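Side-chain contacts in type III restriction-modification enzyme EcoP15I Res subunit (Escherichia coli, PDB 4ZCF), which recognises inversely oriented CAGCAG sites together with its Mod partner and cleaves the DNA 25-27 base pairs downstream of one of them: residues Ile694-Met699 / Cys768-Thr773; Ala20-Phe25 / Lys103-Asn108; Phe383-Glu388 / Ile396-Leu401. All coordinates share one frame; numbering follows the deposited sequence.

Contact 1 (Ile694-Met699 / Cys768-Thr773); sequences IFKSFM and CDIKDT
Lys-696 reaches across to Asp-769 and Ile-770, and its chain is a worked example of how one lysine can serve an apolar and a charged partner in succession. With CG anti to the backbone N (chi1 -179°), the chain leaves CB and at once meets carbon: CG lies 3.8 Å from CD1 of Ile-770. The bend at chi2 sets the next methylene, CD, beside the same methyl, 4.1 Å from Ile-770 CD1, as the lysine and isoleucine side chains run past each other in opposite senses. A second bend, at chi3, turns CE and the ammonium group toward Asp-769, where NZ sits 3.1 Å from OD2. This is a salt bridge whose hydrogen bond is weak, and the two side chains meet at roughly a right angle. Asp-769 is exposed to solvent and Lys-696 partly so, whereas Ile-770 is buried. Here helix 688-701 packs against the C-terminal end of helix 760-769, and Ile-770 is the first residue to leave helical geometry, its side chain directed back at the neighbouring helix. Were Lys-696 cut back to an alanine, Asp-769 would probably lose its cross-helix counter-charge and a gap open beside the Ile-770 methyl where the lysine methylenes had lain. The packing extends along the same pair of helices, with Phe-695 on Leu-763 and Val-766 and Met-699 on Phe-767, while helix 782-798 packs on helix 688-701 through Ile-788 and Phe-792. The isoleucine methyl has a second neighbour close to the lysine: CD1 of Ile-770 also rests 3.8 Å from CB of Met-699, about one helical turn on, and so bridges Lys-696 and Met-699.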
loop_
_atom_site.group_PDB
_atom_site.type_symbol
_atom_site.label_atom_id
_atom_site.label_comp_id
_atom_site.label_asym_id
_atom_site.label_seq_id
_atom_site.Cartn_x
_atom_site.Cartn_y
_atom_site.Cartn_z
ATOM N N ILE C 694 -25.656 11.989 52.490
ATOM C CA ILE C 694 -24.370 11.658 53.124
ATOM C C ILE C 694 -23.211 12.296 52.333
ATOM O O ILE C 694 -22.305 12.885 52.936
ATOM C CB ILE C 694 -24.231 10.126 53.336
ATOM C CG1 ILE C 694 -25.352 9.601 54.268
ATOM C CG2 ILE C 694 -22.837 9.743 53.868
ATOM C CD1 ILE C 694 -25.765 8.128 54.067
ATOM N N PHE C 695 -23.269 12.214 50.985
ATOM C CA PHE C 695 -22.260 12.821 50.105
ATOM C C PHE C 695 -22.368 14.379 50.092
ATOM O O PHE C 695 -21.357 15.063 49.896
ATOM C CB PHE C 695 -22.299 12.205 48.680
ATOM C CG PHE C 695 -21.263 12.777 47.738
ATOM C CD1 PHE C 695 -19.918 12.447 47.872
ATOM C CD2 PHE C 695 -21.622 13.694 46.758
ATOM C CE1 PHE C 695 -18.952 13.027 47.041
ATOM C CE2 PHE C 695 -20.655 14.276 45.931
ATOM C CZ PHE C 695 -19.327 13.939 46.077
ATOM N N LYS C 696 -23.589 14.918 50.320
ATOM C CA LYS C 696 -23.880 16.359 50.388
ATOM C C LYS C 696 -23.229 16.977 51.643
ATOM O O LYS C 696 -22.619 18.042 51.546
ATOM C CB LYS C 696 -25.406 16.606 50.375
ATOM C CG LYS C 696 -25.827 18.082 50.427
ATOM C CD LYS C 696 -26.954 18.428 49.449
ATOM C CE LYS C 696 -28.338 18.049 49.924
ATOM N NZ LYS C 696 -29.372 18.367 48.902
ATOM N N SER C 697 -23.353 16.295 52.806
ATOM C CA SER C 697 -22.783 16.712 54.092
ATOM C C SER C 697 -21.267 16.860 53.986
ATOM O O SER C 697 -20.738 17.908 54.369
ATOM C CB SER C 697 -23.156 15.719 55.190
ATOM O OG SER C 697 -24.562 15.688 55.372
ATOM N N PHE C 698 -20.583 15.831 53.421
ATOM C CA PHE C 698 -19.138 15.818 53.186
ATOM C C PHE C 698 -18.745 16.972 52.236
ATOM O O PHE C 698 -17.718 17.624 52.445
ATOM C CB PHE C 698 -18.687 14.453 52.607
ATOM C CG PHE C 698 -17.555 14.540 51.607
ATOM C CD1 PHE C 698 -16.238 14.699 52.031
ATOM C CD2 PHE C 698 -17.809 14.519 50.237
ATOM C CE1 PHE C 698 -15.203 14.855 51.105
ATOM C CE2 PHE C 698 -16.767 14.650 49.312
ATOM C CZ PHE C 698 -15.472 14.800 49.752
ATOM N N MET C 699 -19.551 17.189 51.184
ATOM C CA MET C 699 -19.322 18.223 50.180
ATOM C C MET C 699 -19.357 19.650 50.751
ATOM O O MET C 699 -18.543 20.482 50.346
ATOM C CB MET C 699 -20.310 18.058 49.013
ATOM C CG MET C 699 -19.703 18.359 47.669
ATOM S SD MET C 699 -18.264 17.344 47.274
ATOM C CE MET C 699 -17.482 18.400 46.151
ATOM N N CYS C 768 -25.931 20.448 41.965
ATOM C CA CYS C 768 -26.998 21.362 41.569
ATOM C C CYS C 768 -27.483 22.147 42.779
ATOM O O CYS C 768 -27.671 23.363 42.678
ATOM C CB CYS C 768 -28.142 20.610 40.897
ATOM S SG CYS C 768 -27.917 20.355 39.119
ATOM N N ASP C 769 -27.673 21.448 43.925
ATOM C CA ASP C 769 -28.099 22.007 45.213
ATOM C C ASP C 769 -26.995 22.915 45.808
ATOM O O ASP C 769 -27.225 24.109 46.029
ATOM C CB ASP C 769 -28.454 20.868 46.194
ATOM C CG ASP C 769 -29.690 20.069 45.824
ATOM O OD1 ASP C 769 -30.735 20.693 45.519
ATOM O OD2 ASP C 769 -29.632 18.820 45.897
ATOM N N ILE C 770 -25.793 22.336 46.011
ATOM C CA ILE C 770 -24.579 22.940 46.562
ATOM C C ILE C 770 -24.237 24.343 46.003
ATOM O O ILE C 770 -24.398 24.594 44.804
ATOM C CB ILE C 770 -23.410 21.892 46.497
ATOM C CG1 ILE C 770 -22.855 21.531 47.872
ATOM C CG2 ILE C 770 -22.319 22.160 45.454
ATOM C CD1 ILE C 770 -23.397 20.259 48.419
ATOM N N LYS C 771 -23.827 25.262 46.898
ATOM C CA LYS C 771 -23.426 26.623 46.530
ATOM C C LYS C 771 -21.913 26.765 46.348
ATOM O O LYS C 771 -21.208 27.441 47.110
ATOM C CB LYS C 771 -24.088 27.728 47.383
ATOM C CG LYS C 771 -25.400 28.276 46.787
ATOM C CD LYS C 771 -25.271 28.815 45.333
ATOM C CE LYS C 771 -26.308 29.867 44.959
ATOM N NZ LYS C 771 -27.688 29.318 44.806
ATOM N N ASP C 772 -21.449 26.018 45.334
ATOM C CA ASP C 772 -20.118 25.906 44.750
ATOM C C ASP C 772 -20.394 25.989 43.244
ATOM O O ASP C 772 -21.559 26.171 42.863
ATOM C CB ASP C 772 -19.512 24.533 45.085
ATOM C CG ASP C 772 -18.545 24.535 46.247
ATOM O OD1 ASP C 772 -17.333 24.729 46.010
ATOM O OD2 ASP C 772 -18.992 24.296 47.384
ATOM N N THR C 773 -19.353 25.866 42.386
ATOM C CA THR C 773 -19.510 25.900 40.924
ATOM C C THR C 773 -18.334 25.263 40.192
ATOM O O THR C 773 -17.179 25.658 40.391
ATOM C CB THR C 773 -19.747 27.326 40.422
#

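Contact 2 (Ala20-Phe25 / Lys103-Asn108); sequences AVMNVF and KSFGIN
Met-22 and Phe-25 share the ring of Phe-105, and the interaction across the contact is van der Waals packing, with no hydrogen bond between the segments. Among the apolar contacts, the Met-22 methyl CE lies 3.7 Å from Phe-105 CE2, methionine and phenylalanine reaching toward one another from the two segments. Bends at chi2 (-38°) and chi3 (-71°) fold the methionine so that its methyl, rather than its sulfur, does the touching. Phe-25 contributes its CB, 3.6 Å from Phe-105 CZ, while its own ring turns away to meet Tyr-248 edge-to-face.

Polar atoms enter at two places. Phe-25 O approaches Phe-105 CZ obliquely at 3.5 Å, and Met-22 CE lies 3.6 Å from Ser-104 OG, whose weak hydrogen bond goes to Asp-100 O. Within its own segment, Ser-104 CB lies over the centre of the Phe-105 ring, at one face.

Met-22 and Phe-25 also touch Leu-101 of helix 90-105, and Phe-25 touches Ile-80 of strand 79-84. Helix 12-22 thus packs on the helix that follows the first strand of a parallel sheet, in a P-loop NTPase core of the RecA-like kind found in helicases.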
loop_
_atom_site.group_PDB
_atom_site.type_symbol
_atom_site.label_atom_id
_atom_site.label_comp_id
_atom_site.label_asym_id
_atom_site.label_seq_id
_atom_site.Cartn_x
_atom_site.Cartn_y
_atom_site.Cartn_z
ATOM N N ALA C 20 5.397 12.472 39.338
ATOM C CA ALA C 20 6.608 13.276 39.328
ATOM C C ALA C 20 6.794 14.101 38.037
ATOM O O ALA C 20 7.293 15.222 38.122
ATOM C CB ALA C 20 7.814 12.415 39.636
ATOM N N VAL C 21 6.322 13.596 36.864
ATOM C CA VAL C 21 6.375 14.335 35.580
ATOM C C VAL C 21 5.170 15.282 35.510
ATOM O O VAL C 21 5.295 16.411 35.021
ATOM C CB VAL C 21 6.460 13.414 34.325
ATOM C CG1 VAL C 21 6.601 14.221 33.035
ATOM C CG2 VAL C 21 7.607 12.419 34.441
ATOM N N MET C 22 4.004 14.824 36.000
ATOM C CA MET C 22 2.782 15.641 36.021
ATOM C C MET C 22 2.882 16.897 36.918
ATOM O O MET C 22 2.344 17.950 36.545
ATOM C CB MET C 22 1.547 14.795 36.393
ATOM C CG MET C 22 1.016 13.919 35.252
ATOM S SD MET C 22 1.059 14.637 33.584
ATOM C CE MET C 22 -0.213 15.875 33.694
ATOM N N ASN C 23 3.576 16.780 38.084
ATOM C CA ASN C 23 3.766 17.873 39.051
ATOM C C ASN C 23 4.623 19.052 38.521
ATOM O O ASN C 23 4.483 20.169 39.020
ATOM C CB ASN C 23 4.298 17.354 40.383
ATOM C CG ASN C 23 3.359 16.474 41.162
ATOM O OD1 ASN C 23 2.148 16.718 41.242
ATOM N ND2 ASN C 23 3.918 15.441 41.794
ATOM N N VAL C 24 5.468 18.804 37.492
ATOM C CA VAL C 24 6.309 19.780 36.786
ATOM C C VAL C 24 5.405 20.759 36.013
ATOM O O VAL C 24 5.785 21.909 35.793
ATOM C CB VAL C 24 7.305 19.038 35.840
ATOM C CG1 VAL C 24 7.929 19.957 34.791
ATOM C CG2 VAL C 24 8.388 18.326 36.628
ATOM N N PHE C 25 4.213 20.319 35.617
ATOM C CA PHE C 25 3.321 21.161 34.821
ATOM C C PHE C 25 2.148 21.805 35.565
ATOM O O PHE C 25 1.153 22.161 34.920
ATOM C CB PHE C 25 2.849 20.398 33.568
ATOM C CG PHE C 25 3.959 19.942 32.657
ATOM C CD1 PHE C 25 4.488 20.797 31.698
ATOM C CD2 PHE C 25 4.452 18.645 32.731
ATOM C CE1 PHE C 25 5.503 20.370 30.839
ATOM C CE2 PHE C 25 5.464 18.219 31.874
ATOM C CZ PHE C 25 5.985 19.086 30.934
ATOM N N LYS C 103 -4.772 13.939 29.106
ATOM C CA LYS C 103 -5.945 14.219 29.943
ATOM C C LYS C 103 -5.951 15.704 30.384
ATOM O O LYS C 103 -6.847 16.462 29.994
ATOM C CB LYS C 103 -5.995 13.248 31.141
ATOM C CG LYS C 103 -7.189 13.440 32.081
ATOM C CD LYS C 103 -7.229 12.386 33.176
ATOM C CE LYS C 103 -8.429 11.480 33.035
ATOM N NZ LYS C 103 -8.254 10.188 33.763
ATOM N N SER C 104 -4.888 16.124 31.093
ATOM C CA SER C 104 -4.742 17.469 31.646
ATOM C C SER C 104 -4.638 18.627 30.654
ATOM O O SER C 104 -5.215 19.686 30.909
ATOM C CB SER C 104 -3.581 17.511 32.633
ATOM O OG SER C 104 -3.736 16.536 33.650
ATOM N N PHE C 105 -3.905 18.443 29.538
ATOM C CA PHE C 105 -3.613 19.525 28.593
ATOM C C PHE C 105 -4.026 19.367 27.140
ATOM O O PHE C 105 -3.922 20.333 26.375
ATOM C CB PHE C 105 -2.122 19.897 28.681
ATOM C CG PHE C 105 -1.611 19.987 30.098
ATOM C CD1 PHE C 105 -2.030 21.013 30.944
ATOM C CD2 PHE C 105 -0.733 19.031 30.599
ATOM C CE1 PHE C 105 -1.562 21.089 32.260
ATOM C CE2 PHE C 105 -0.260 19.113 31.914
ATOM C CZ PHE C 105 -0.680 20.139 32.733
ATOM N N GLY C 106 -4.446 18.171 26.755
ATOM C CA GLY C 106 -4.842 17.908 25.376
ATOM C C GLY C 106 -3.683 17.839 24.401
ATOM O O GLY C 106 -3.820 18.222 23.237
ATOM N N ILE C 107 -2.527 17.352 24.876
ATOM C CA ILE C 107 -1.362 17.100 24.039
ATOM C C ILE C 107 -1.721 15.745 23.379
ATOM O O ILE C 107 -2.045 14.788 24.087
ATOM C CB ILE C 107 -0.030 17.066 24.858
ATOM C CG1 ILE C 107 0.163 18.327 25.751
ATOM C CG2 ILE C 107 1.194 16.794 23.960
ATOM C CD1 ILE C 107 0.471 19.684 25.024
ATOM N N ASN C 108 -1.781 15.705 22.036
ATOM C CA ASN C 108 -2.204 14.489 21.338
ATOM C C ASN C 108 -1.182 13.906 20.348
ATOM O O ASN C 108 -1.475 12.914 19.675
ATOM C CB ASN C 108 -3.586 14.706 20.683
ATOM C CG ASN C 108 -3.592 15.672 19.527
ATOM O OD1 ASN C 108 -3.115 16.810 19.627
ATOM N ND2 ASN C 108 -4.185 15.250 18.415
#

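Contact 3 (Phe383-Glu388 / Ile396-Leu401); sequences FKLEKE and IKPLTL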
loop_
_atom_site.group_PDB
_atom_site.type_symbol
_atom_site.label_atom_id
_atom_site.label_comp_id
_atom_site.label_asym_id
_atom_site.label_seq_id
_atom_site.Cartn_x
_atom_site.Cartn_y
_atom_site.Cartn_z
ATOM N N PHE C 383 13.799 -28.825 36.803
ATOM C CA PHE C 383 12.802 -29.804 37.248
ATOM C C PHE C 383 12.534 -29.720 38.745
ATOM O O PHE C 383 11.395 -29.934 39.162
ATOM C CB PHE C 383 13.135 -31.225 36.768
ATOM C CG PHE C 383 12.930 -31.428 35.279
ATOM C CD1 PHE C 383 13.943 -31.137 34.371
ATOM C CD2 PHE C 383 11.721 -31.903 34.784
ATOM C CE1 PHE C 383 13.749 -31.316 32.995
ATOM C CE2 PHE C 383 11.528 -32.079 33.404
ATOM C CZ PHE C 383 12.545 -31.788 32.522
ATOM N N LYS C 384 13.559 -29.316 39.539
ATOM C CA LYS C 384 13.454 -29.075 40.985
ATOM C C LYS C 384 12.523 -27.869 41.229
ATOM O O LYS C 384 11.811 -27.818 42.240
ATOM C CB LYS C 384 14.842 -28.789 41.609
ATOM C CG LYS C 384 15.606 -30.019 42.141
ATOM C CD LYS C 384 14.938 -30.742 43.338
ATOM C CE LYS C 384 14.954 -29.979 44.646
ATOM N NZ LYS C 384 14.193 -30.700 45.697
ATOM N N LEU C 385 12.542 -26.901 40.291
ATOM C CA LEU C 385 11.707 -25.709 40.344
ATOM C C LEU C 385 10.357 -25.993 39.695
ATOM O O LEU C 385 9.351 -25.444 40.134
ATOM C CB LEU C 385 12.414 -24.539 39.641
ATOM C CG LEU C 385 11.883 -23.150 39.957
ATOM C CD1 LEU C 385 12.694 -22.488 41.048
ATOM C CD2 LEU C 385 11.911 -22.302 38.744
ATOM N N GLU C 386 10.333 -26.866 38.670
ATOM C CA GLU C 386 9.117 -27.229 37.941
ATOM C C GLU C 386 8.101 -27.937 38.833
ATOM O O GLU C 386 6.990 -27.432 38.986
ATOM C CB GLU C 386 9.447 -28.059 36.703
ATOM C CG GLU C 386 8.416 -27.913 35.601
ATOM C CD GLU C 386 8.914 -28.395 34.258
ATOM O OE1 GLU C 386 8.171 -29.144 33.585
ATOM O OE2 GLU C 386 10.059 -28.044 33.888
ATOM N N LYS C 387 8.496 -29.073 39.458
ATOM C CA LYS C 387 7.676 -29.847 40.391
ATOM C C LYS C 387 7.229 -28.984 41.596
ATOM O O LYS C 387 6.234 -29.308 42.243
ATOM C CB LYS C 387 8.456 -31.060 40.878
ATOM N N GLU C 388 7.961 -27.883 41.880
ATOM C CA GLU C 388 7.673 -26.935 42.957
ATOM C C GLU C 388 6.577 -25.923 42.537
ATOM O O GLU C 388 5.663 -25.653 43.323
ATOM C CB GLU C 388 8.966 -26.207 43.379
ATOM C CG GLU C 388 8.915 -25.598 44.773
ATOM C CD GLU C 388 10.027 -24.626 45.134
ATOM O OE1 GLU C 388 11.178 -24.828 44.681
ATOM O OE2 GLU C 388 9.754 -23.685 45.913
ATOM N N ILE C 396 2.498 -21.871 38.320
ATOM C CA ILE C 396 3.371 -20.925 37.614
ATOM C C ILE C 396 4.197 -21.758 36.636
ATOM O O ILE C 396 4.812 -22.739 37.062
ATOM C CB ILE C 396 4.294 -20.147 38.610
ATOM C CG1 ILE C 396 3.471 -19.357 39.645
ATOM C CG2 ILE C 396 5.278 -19.221 37.877
ATOM C CD1 ILE C 396 3.923 -19.539 41.087
ATOM N N LYS C 397 4.199 -21.394 35.337
ATOM C CA LYS C 397 4.980 -22.123 34.333
ATOM C C LYS C 397 6.409 -21.547 34.245
ATOM O O LYS C 397 6.584 -20.423 33.762
ATOM C CB LYS C 397 4.292 -22.134 32.958
ATOM C CG LYS C 397 4.984 -23.060 31.961
ATOM C CD LYS C 397 4.499 -22.848 30.542
ATOM C CE LYS C 397 5.153 -23.829 29.603
ATOM N NZ LYS C 397 4.750 -23.595 28.193
ATOM N N PRO C 398 7.442 -22.288 34.723
ATOM C CA PRO C 398 8.811 -21.752 34.652
ATOM C C PRO C 398 9.469 -21.992 33.300
ATOM O O PRO C 398 9.096 -22.907 32.566
ATOM C CB PRO C 398 9.538 -22.482 35.783
ATOM C CG PRO C 398 8.756 -23.736 36.029
ATOM C CD PRO C 398 7.424 -23.639 35.331
ATOM N N LEU C 399 10.443 -21.147 32.964
ATOM C CA LEU C 399 11.174 -21.258 31.704
ATOM C C LEU C 399 12.684 -21.206 31.950
ATOM O O LEU C 399 13.142 -20.501 32.853
ATOM C CB LEU C 399 10.762 -20.152 30.689
ATOM C CG LEU C 399 9.261 -19.927 30.354
ATOM C CD1 LEU C 399 9.084 -18.717 29.455
ATOM C CD2 LEU C 399 8.624 -21.139 29.675
ATOM N N THR C 400 13.442 -21.959 31.134
ATOM C CA THR C 400 14.904 -21.987 31.123
ATOM C C THR C 400 15.328 -21.487 29.746
ATOM O O THR C 400 14.832 -21.976 28.722
ATOM C CB THR C 400 15.480 -23.385 31.488
ATOM O OG1 THR C 400 15.224 -23.654 32.870
ATOM C CG2 THR C 400 16.991 -23.483 31.248
ATOM N N LEU C 401 16.225 -20.491 29.735
ATOM C CA LEU C 401 16.750 -19.879 28.529
ATOM C C LEU C 401 18.241 -20.135 28.413
ATOM O O LEU C 401 19.008 -19.745 29.294
ATOM C CB LEU C 401 16.427 -18.368 28.517
ATOM C CG LEU C 401 17.056 -17.477 27.425
ATOM C CD1 LEU C 401 16.606 -17.885 26.034
ATOM C CD2 LEU C 401 16.703 -16.026 27.662
#
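In the second of the two parallel-sheet domains that make up the helicase-type part of this enzyme, a helix leads through a short connection into a central strand, and Pro-398 lies where the two come together. Helix 368-389 supplies Leu-385 and Glu-386; the proline comes immediately before strand 399-404, which runs between strands 497-501 and 513-518. The fit is made by carbon alone. Leu-385 has CG anti to its own N (chi1 -163°), and its CD2 reaches to 3.8 Å from Pro-398 CB, the leucine and proline passing side by side and pointing opposite ways. Phe-514 of the adjoining strand touches both of them, and Leu-389, further along the helix, also packs on the proline. At the neighbouring ring carbon the helix backbone itself provides the surface, since Glu-386 CA is 4.0 Å from Pro-398 CG. The glutamate's carboxylate does not serve this contact: its chain is extended at chi1 and chi2, and OE1 forms a salt bridge with Arg-496, which probably compensates the charge of this buried glutamate. What Glu-386 gives the proline through its side chain is a looser carbon approach, its CG lying 4.2 Å from CG of Pro-398.

The three contacts follow one another along the chain without overlap, contact 2 first, then contact 3, then contact 1. Contacts 2 and 3 belong to different seven-stranded parallel sheets with the same strand order, and their centres are 43 Å apart on opposite sides of the chain's centre. Contact 2 joins two helices beside its sheet, contact 3 a helix and the start of a strand, consistent with the paired motor domains of a helicase, with AMP bound in a cleft of that region. Contact 1 instead joins helices in a later, helical part; its centre lies 29 Å from that of contact 2 and 57 Å from that of contact 3. None touches another; they sample two motor domains and a later helical part separately.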